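Side-chain contacts in ferritin (Mycoplasma penetrans, PDB 7DIE), which binds iron and probably, as in other ferritins, oxidises and stores it within a shell of 24 subunits: residues K100-S103 against K104-E107; F125-M128 against Q129-V132; V132-S135 against I136-L139. All coordinates share one frame; numbering follows the deposited sequence.

Contact 1. Residues K100-S103 against K104-E107; sequences KMES and KVRE
Glu102 lays its carboxylate over the branched carbon of Val105, three residues further along helix 91-118. OE2 is 3.5 Å from Val105 CB and 3.6 Å from Val105 CG1. The chain of Glu102 starts with CG opposite the backbone N (chi1 -162°). It then bends at chi2, which brings the carboxylate forward along the helix to Val105. One carboxylate oxygen thus touches the aliphatic carbons of Val105. The carboxylate takes its polar partners from elsewhere in the chain: Lys56 forms a salt bridge with OE2, and Tyr30 a hydrogen bond with OE1.

Met101 reaches the other branch of Val105. Its CE lies 4.0 Å from Val105 CG2, and the two side chains cross obliquely. Both residues also pack on Ala26 of helix 10-39.

On another flank, Lys104 runs its CG past the carbonyl of Lys100, at 3.3 Å from Lys100 O. Arg106 and Glu107 share a water. The water donates to Ser103 O and to Glu107 OE1 (2.9 Å) and accepts from Arg106 NH1 (3.1 Å). Arg106 is extended from CG to NE, which carries its guanidinium to a second subunit, where Glu123 makes a salt bridge with NE.

Backbone bonds of the i to i+4 kind run through the turn. Arg106 N to Glu102 O is one, at 3.0 Å and 165°. Glu102 also packs against the iron ligand Asp138 on helix 122-150. Met101, Glu102 and Val105 form the inward face of this helix in the ferritin four-helix bundle, beside its iron site.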
loop_
_atom_site.group_PDB
_atom_site.type_symbol
_atom_site.label_atom_id
_atom_site.label_comp_id
_atom_site.label_asym_id
_atom_site.label_seq_id
_atom_site.Cartn_x
_atom_site.Cartn_y
_atom_site.Cartn_z
ATOM N N LYS A 100 4.309 -2.770 54.767
ATOM C CA LYS A 100 5.528 -2.763 55.574
ATOM C C LYS A 100 6.747 -3.108 54.729
ATOM O O LYS A 100 7.813 -2.497 54.875
ATOM C CB LYS A 100 5.412 -3.757 56.736
ATOM C CG LYS A 100 4.456 -3.346 57.827
ATOM C CD LYS A 100 4.304 -4.458 58.867
ATOM C CE LYS A 100 2.938 -4.371 59.542
ATOM N NZ LYS A 100 2.529 -5.662 60.161
ATOM N N MET A 101 6.602 -4.083 53.835
ATOM C CA MET A 101 7.731 -4.512 53.012
ATOM C C MET A 101 8.168 -3.413 52.059
ATOM O O MET A 101 9.356 -3.092 51.972
ATOM C CB MET A 101 7.347 -5.760 52.228
ATOM C CG MET A 101 8.426 -6.237 51.274
ATOM S SD MET A 101 9.736 -7.076 52.195
ATOM C CE MET A 101 11.165 -6.055 51.856
ATOM N N GLU A 102 7.223 -2.835 51.306
ATOM C CA GLU A 102 7.623 -1.817 50.341
ATOM C C GLU A 102 8.183 -0.596 51.048
ATOM O O GLU A 102 9.105 0.058 50.545
ATOM C CB GLU A 102 6.442 -1.432 49.446
ATOM C CG GLU A 102 6.872 -0.724 48.178
ATOM C CD GLU A 102 7.847 -1.553 47.348
ATOM O OE1 GLU A 102 7.584 -2.750 47.123
ATOM O OE2 GLU A 102 8.864 -1.003 46.901
ATOM N N SER A 103 7.648 -0.277 52.220
ATOM C CA SER A 103 8.213 0.833 52.966
ATOM C C SER A 103 9.667 0.551 53.336
ATOM O O SER A 103 10.508 1.463 53.292
ATOM C CB SER A 103 7.350 1.123 54.198
ATOM O OG SER A 103 7.940 2.165 54.958
ATOM N N LYS A 104 10.001 -0.709 53.641
ATOM C CA LYS A 104 11.397 -1.037 53.911
ATOM C C LYS A 104 12.258 -0.977 52.655
ATOM O O LYS A 104 13.438 -0.612 52.744
ATOM C CB LYS A 104 11.530 -2.419 54.551
ATOM C CG LYS A 104 10.940 -2.510 55.953
ATOM C CD LYS A 104 10.995 -3.946 56.482
ATOM C CE LYS A 104 10.383 -4.066 57.883
ATOM N NZ LYS A 104 11.029 -3.174 58.899
ATOM N N VAL A 105 11.714 -1.360 51.492
ATOM C CA VAL A 105 12.454 -1.165 50.245
ATOM C C VAL A 105 12.829 0.300 50.089
ATOM O O VAL A 105 13.975 0.640 49.779
ATOM C CB VAL A 105 11.629 -1.640 49.029
ATOM C CG1 VAL A 105 12.386 -1.314 47.738
ATOM C CG2 VAL A 105 11.323 -3.101 49.104
ATOM N N ARG A 106 11.849 1.187 50.276
ATOM C CA ARG A 106 12.082 2.618 50.120
ATOM C C ARG A 106 13.139 3.116 51.108
ATOM O O ARG A 106 14.004 3.931 50.756
ATOM C CB ARG A 106 10.753 3.355 50.300
ATOM C CG ARG A 106 10.854 4.882 50.289
ATOM C CD ARG A 106 9.449 5.476 50.322
ATOM N NE ARG A 106 9.434 6.939 50.366
ATOM C CZ ARG A 106 9.052 7.650 51.422
ATOM N NH1 ARG A 106 8.666 7.024 52.533
ATOM N NH2 ARG A 106 9.060 8.979 51.371
ATOM N N GLU A 107 13.110 2.620 52.347
ATOM C CA GLU A 107 14.136 3.060 53.302
ATOM C C GLU A 107 15.516 2.543 52.915
ATOM O O GLU A 107 16.519 3.249 53.083
ATOM C CB GLU A 107 13.764 2.628 54.720
ATOM C CG GLU A 107 12.657 3.508 55.311
ATOM C CD GLU A 107 12.870 5.018 55.062
ATOM O OE1 GLU A 107 12.049 5.647 54.317
ATOM O OE2 GLU A 107 13.855 5.564 55.628
HETATM O O HOH W 1 9.621 4.289 53.635
#

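Contact 2. Residues F125-M128 against Q129-V132; sequences FERM and QWFV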
loop_
_atom_site.group_PDB
_atom_site.type_symbol
_atom_site.label_atom_id
_atom_site.label_comp_id
_atom_site.label_asym_id
_atom_site.label_seq_id
_atom_site.Cartn_x
_atom_site.Cartn_y
_atom_site.Cartn_z
ATOM N N PHE A 125 25.650 6.719 43.506
ATOM C CA PHE A 125 24.598 7.710 43.718
ATOM C C PHE A 125 23.774 7.911 42.446
ATOM O O PHE A 125 22.538 7.957 42.498
ATOM C CB PHE A 125 25.209 9.039 44.184
ATOM C CG PHE A 125 24.185 10.133 44.429
ATOM C CD1 PHE A 125 23.390 10.120 45.569
ATOM C CD2 PHE A 125 24.024 11.169 43.521
ATOM C CE1 PHE A 125 22.462 11.116 45.797
ATOM C CE2 PHE A 125 23.087 12.173 43.732
ATOM C CZ PHE A 125 22.303 12.149 44.872
ATOM N N GLU A 126 24.444 7.997 41.294
ATOM C CA GLU A 126 23.743 8.197 40.024
ATOM C C GLU A 126 22.837 7.001 39.706
ATOM O O GLU A 126 21.670 7.163 39.328
ATOM C CB GLU A 126 24.779 8.439 38.915
ATOM C CG GLU A 126 24.220 8.947 37.565
ATOM C CD GLU A 126 23.408 7.883 36.790
ATOM O OE1 GLU A 126 23.752 6.675 36.869
ATOM O OE2 GLU A 126 22.426 8.269 36.092
ATOM N N ARG A 127 23.353 5.783 39.873
ATOM C CA ARG A 127 22.542 4.595 39.605
ATOM C C ARG A 127 21.343 4.514 40.544
ATOM O O ARG A 127 20.274 4.022 40.159
ATOM C CB ARG A 127 23.409 3.325 39.708
ATOM C CG ARG A 127 22.617 1.986 39.754
ATOM C CD ARG A 127 21.969 1.618 38.381
ATOM N NE ARG A 127 20.883 2.536 38.007
ATOM C CZ ARG A 127 20.257 2.530 36.830
ATOM N NH1 ARG A 127 20.577 1.624 35.913
ATOM N NH2 ARG A 127 19.304 3.425 36.573
ATOM N N MET A 128 21.473 5.034 41.758
ATOM C CA MET A 128 20.365 4.959 42.701
ATOM C C MET A 128 19.245 5.934 42.387
ATOM O O MET A 128 18.142 5.758 42.917
ATOM C CB MET A 128 20.869 5.195 44.137
ATOM C CG MET A 128 21.764 4.048 44.658
ATOM S SD MET A 128 21.022 2.389 44.518
ATOM C CE MET A 128 19.572 2.525 45.563
ATOM N N GLN A 129 19.474 6.934 41.526
ATOM C CA GLN A 129 18.430 7.929 41.277
ATOM C C GLN A 129 17.184 7.297 40.664
ATOM O O GLN A 129 16.059 7.686 40.997
ATOM C CB GLN A 129 18.960 9.052 40.382
ATOM C CG GLN A 129 20.074 9.887 41.046
ATOM C CD GLN A 129 19.711 10.301 42.458
ATOM O OE1 GLN A 129 18.803 11.094 42.656
ATOM N NE2 GLN A 129 20.419 9.753 43.453
ATOM N N TRP A 130 17.358 6.315 39.775
ATOM C CA TRP A 130 16.194 5.612 39.234
ATOM C C TRP A 130 15.365 4.993 40.351
ATOM O O TRP A 130 14.130 4.986 40.297
ATOM C CB TRP A 130 16.636 4.521 38.243
ATOM C CG TRP A 130 15.452 3.795 37.618
ATOM C CD1 TRP A 130 14.810 4.135 36.452
ATOM C CD2 TRP A 130 14.751 2.656 38.142
ATOM N NE1 TRP A 130 13.774 3.263 36.211
ATOM C CE2 TRP A 130 13.706 2.356 37.238
ATOM C CE3 TRP A 130 14.903 1.857 39.285
ATOM C CZ2 TRP A 130 12.819 1.296 37.442
ATOM C CZ3 TRP A 130 14.014 0.804 39.487
ATOM C CH2 TRP A 130 12.987 0.536 38.568
ATOM N N PHE A 131 16.036 4.464 41.371
ATOM C CA PHE A 131 15.370 3.783 42.474
ATOM C C PHE A 131 14.723 4.766 43.422
ATOM O O PHE A 131 13.670 4.469 43.992
ATOM C CB PHE A 131 16.386 2.916 43.233
ATOM C CG PHE A 131 16.874 1.753 42.447
ATOM C CD1 PHE A 131 17.930 1.895 41.558
ATOM C CD2 PHE A 131 16.259 0.507 42.574
ATOM C CE1 PHE A 131 18.380 0.812 40.813
ATOM C CE2 PHE A 131 16.716 -0.597 41.820
ATOM C CZ PHE A 131 17.764 -0.440 40.943
ATOM N N VAL A 132 15.361 5.924 43.634
ATOM C CA VAL A 132 14.726 6.980 44.416
ATOM C C VAL A 132 13.372 7.328 43.809
ATOM O O VAL A 132 12.354 7.398 44.502
ATOM C CB VAL A 132 15.621 8.229 44.489
ATOM C CG1 VAL A 132 14.813 9.396 45.105
ATOM C CG2 VAL A 132 16.904 7.970 45.288
HETATM O O HOH W 2 19.532 6.127 37.886
#
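Gln129 sets its amide nitrogen over the ring of Phe125, one helical turn back. NE2 stands 3.3 Å above the plane of the Phe125 ring, over its centre. The ring and the amide are not parallel; their planes are 34° apart. The same NE2 donates to Phe125 O at 2.9 Å. This bond is nearly straight, at 169°. The acceptor lies in the plane of the Gln129 amide, while the donor sits above the carbonyl plane. Gln129 gets there by placing CG beside its own backbone N (chi1 -65°) and bending again at chi2, which folds the chain back along the helix.

Arg127 and Trp130 lie side by side and point the same way. NH2 of Arg127 is 3.3 Å from Trp130 CB, but the guanidinium plane stands steeply to the indole. It is also close to perpendicular to the Phe131 ring. Phe131 presents its edge to the Arg127 carbonyl, with CD1 3.5 Å from Arg127 O. One face of the Phe131 ring is covered by Trp130 CE3. Met128 brings its sulfur obliquely to the Phe131 ring, 5.0 Å from SD to the centroid, a Met-aromatic contact. Beyond the segments, Trp130 makes a cation-pi contact with Arg63 and an edge-to-face contact with the iron ligand His60.

A water fills in for direct bonding at this turn. It donates to Glu126 O and accepts from Trp130 N (2.9 Å) and Arg127 NH2 (3.0 Å).

Gln129 N donates to Glu126 O, at 3.1 Å. The side-chain amide thus serves the Phe125 carbonyl, the water serves Trp130 N, and both help to satisfy polar groups of the helix backbone among aromatic rings.

Contact 3. Residues V132-S135 against I136-L139; sequences VKDS and IEDL. With FE (Fe (III) ion), chain G; FE (Fe (III) ion), chain H.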
loop_
_atom_site.group_PDB
_atom_site.type_symbol
_atom_site.label_atom_id
_atom_site.label_comp_id
_atom_site.label_asym_id
_atom_site.label_seq_id
_atom_site.Cartn_x
_atom_site.Cartn_y
_atom_site.Cartn_z
ATOM N N VAL A 132 15.361 5.924 43.634
ATOM C CA VAL A 132 14.726 6.980 44.416
ATOM C C VAL A 132 13.372 7.328 43.809
ATOM O O VAL A 132 12.354 7.398 44.502
ATOM C CB VAL A 132 15.621 8.229 44.489
ATOM C CG1 VAL A 132 14.813 9.396 45.105
ATOM C CG2 VAL A 132 16.904 7.970 45.288
ATOM N N LYS A 133 13.344 7.544 42.493
ATOM C CA LYS A 133 12.086 7.893 41.838
ATOM C C LYS A 133 11.107 6.727 41.862
ATOM O O LYS A 133 9.932 6.895 42.214
ATOM C CB LYS A 133 12.356 8.352 40.400
ATOM C CG LYS A 133 11.131 8.921 39.672
ATOM C CD LYS A 133 11.527 9.477 38.303
ATOM C CE LYS A 133 10.333 10.070 37.560
ATOM N NZ LYS A 133 9.693 11.181 38.332
ATOM N N ASP A 134 11.568 5.529 41.502
ATOM C CA ASP A 134 10.633 4.421 41.343
ATOM C C ASP A 134 10.139 3.874 42.673
ATOM O O ASP A 134 9.034 3.331 42.726
ATOM C CB ASP A 134 11.250 3.286 40.536
ATOM C CG ASP A 134 10.181 2.376 39.935
ATOM O OD1 ASP A 134 9.448 2.840 39.060
ATOM O OD2 ASP A 134 10.055 1.228 40.364
ATOM N N SER A 135 10.929 3.980 43.751
ATOM C CA SER A 135 10.407 3.531 45.042
ATOM C C SER A 135 9.158 4.298 45.433
ATOM O O SER A 135 8.278 3.735 46.085
ATOM C CB SER A 135 11.451 3.637 46.166
ATOM O OG SER A 135 12.131 2.401 46.331
ATOM N N ILE A 136 9.072 5.577 45.066
ATOM C CA ILE A 136 7.846 6.333 45.309
ATOM C C ILE A 136 6.674 5.684 44.575
ATOM O O ILE A 136 5.588 5.492 45.138
ATOM C CB ILE A 136 8.015 7.798 44.876
ATOM C CG1 ILE A 136 9.110 8.523 45.672
ATOM C CG2 ILE A 136 6.682 8.526 44.996
ATOM C CD1 ILE A 136 9.430 9.901 45.070
ATOM N N GLU A 137 6.877 5.345 43.300
ATOM C CA GLU A 137 5.807 4.722 42.514
ATOM C C GLU A 137 5.359 3.401 43.132
ATOM O O GLU A 137 4.156 3.133 43.251
ATOM C CB GLU A 137 6.271 4.478 41.079
ATOM C CG GLU A 137 6.895 5.668 40.410
ATOM C CD GLU A 137 5.868 6.666 39.966
ATOM O OE1 GLU A 137 4.692 6.264 39.803
ATOM O OE2 GLU A 137 6.241 7.844 39.779
ATOM N N ASP A 138 6.314 2.547 43.502
ATOM C CA ASP A 138 5.944 1.238 44.036
ATOM C C ASP A 138 5.231 1.371 45.373
ATOM O O ASP A 138 4.263 0.649 45.640
ATOM C CB ASP A 138 7.176 0.338 44.188
ATOM C CG ASP A 138 7.718 -0.142 42.859
ATOM O OD1 ASP A 138 7.115 0.192 41.818
ATOM O OD2 ASP A 138 8.763 -0.824 42.848
ATOM N N LEU A 139 5.706 2.262 46.242
ATOM C CA LEU A 139 5.008 2.440 47.511
ATOM C C LEU A 139 3.615 3.019 47.284
ATOM O O LEU A 139 2.652 2.614 47.944
ATOM C CB LEU A 139 5.833 3.323 48.451
ATOM C CG LEU A 139 5.255 3.498 49.868
ATOM C CD1 LEU A 139 5.032 2.143 50.543
ATOM C CD2 LEU A 139 6.168 4.378 50.729
HETATM FE FE FE G . 9.043 -0.633 40.444
HETATM FE FE FE H . 6.481 -0.099 39.353
HETATM O O HOH W 3 8.135 8.991 41.449
HETATM O O HOH W 4 9.520 -0.451 38.116
#
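Asp134 and Asp138 meet through iron. OD2 of Asp134 binds the iron of chain G at 2.1 Å as a single-atom ligand. Asp138 binds the same ion with both oxygens, OD1 at 2.5 Å and OD2 at 2.4 Å. Asp138 OD1 also reaches the iron of chain H at 2.6 Å, so one oxygen bridges the two metals. The two carboxylates stand almost perpendicular, with planes 82° apart. Asp134 holds CG opposite its backbone N (chi1 -159°), while Asp138 turns CG beside its own N (chi1 -72°). These different rotamers let two residues one turn apart converge on one ion. A water also binds the iron of chain G, and Asp55 and His60 belong to the same site. Lys56 gives a hydrogen bond to Asp138 OD2.

The iron pair lies between helices of the ferritin four-helix bundle, a position consistent with the ferroxidase centre of the family. Helix 122-150 offers two aspartates, spaced i and i+4, from one face.

Backbone bonds continue beneath the metal ligands. Asp138 N donates to Asp134 O at 2.9 Å. Leu139 N donates to Ser135 O at 3.0 Å. The bond from Ile136 N to Lys133 O is weak.

Water joins the outer flank. One molecule donates both to Lys133 O and to Glu137 OE2, the latter at 2.8 Å. The other oxygen of Glu137, OE1, forms a salt bridge with Lys70 of a second subunit.

Ile136 rests against the backbone of the preceding turn, with CG1 3.6 Å from Val132 O, and also packs on Glu123 of the second subunit.

In the fold
The three contacts come in the order 1, 2, 3 along the chain. Contact 1 lies on helix 91-118; contacts 2 and 3 lie on the next helix, 122-150, where they share Val132. The centres of contacts 2 and 3 are about 11 Å apart. Contact 1 is about 10 Å from contact 3 and about 16 Å from contact 2, centre to centre. Contacts 1 and 3 meet where the two helices pack, and there Arg106 touches Leu139. Contact 2 does not touch contact 1. Contact 3 holds the iron ligands, with the other two contacts close by. All three also have residues that touch neighbouring subunits, so the helices that flank the iron site take part in the shell as well.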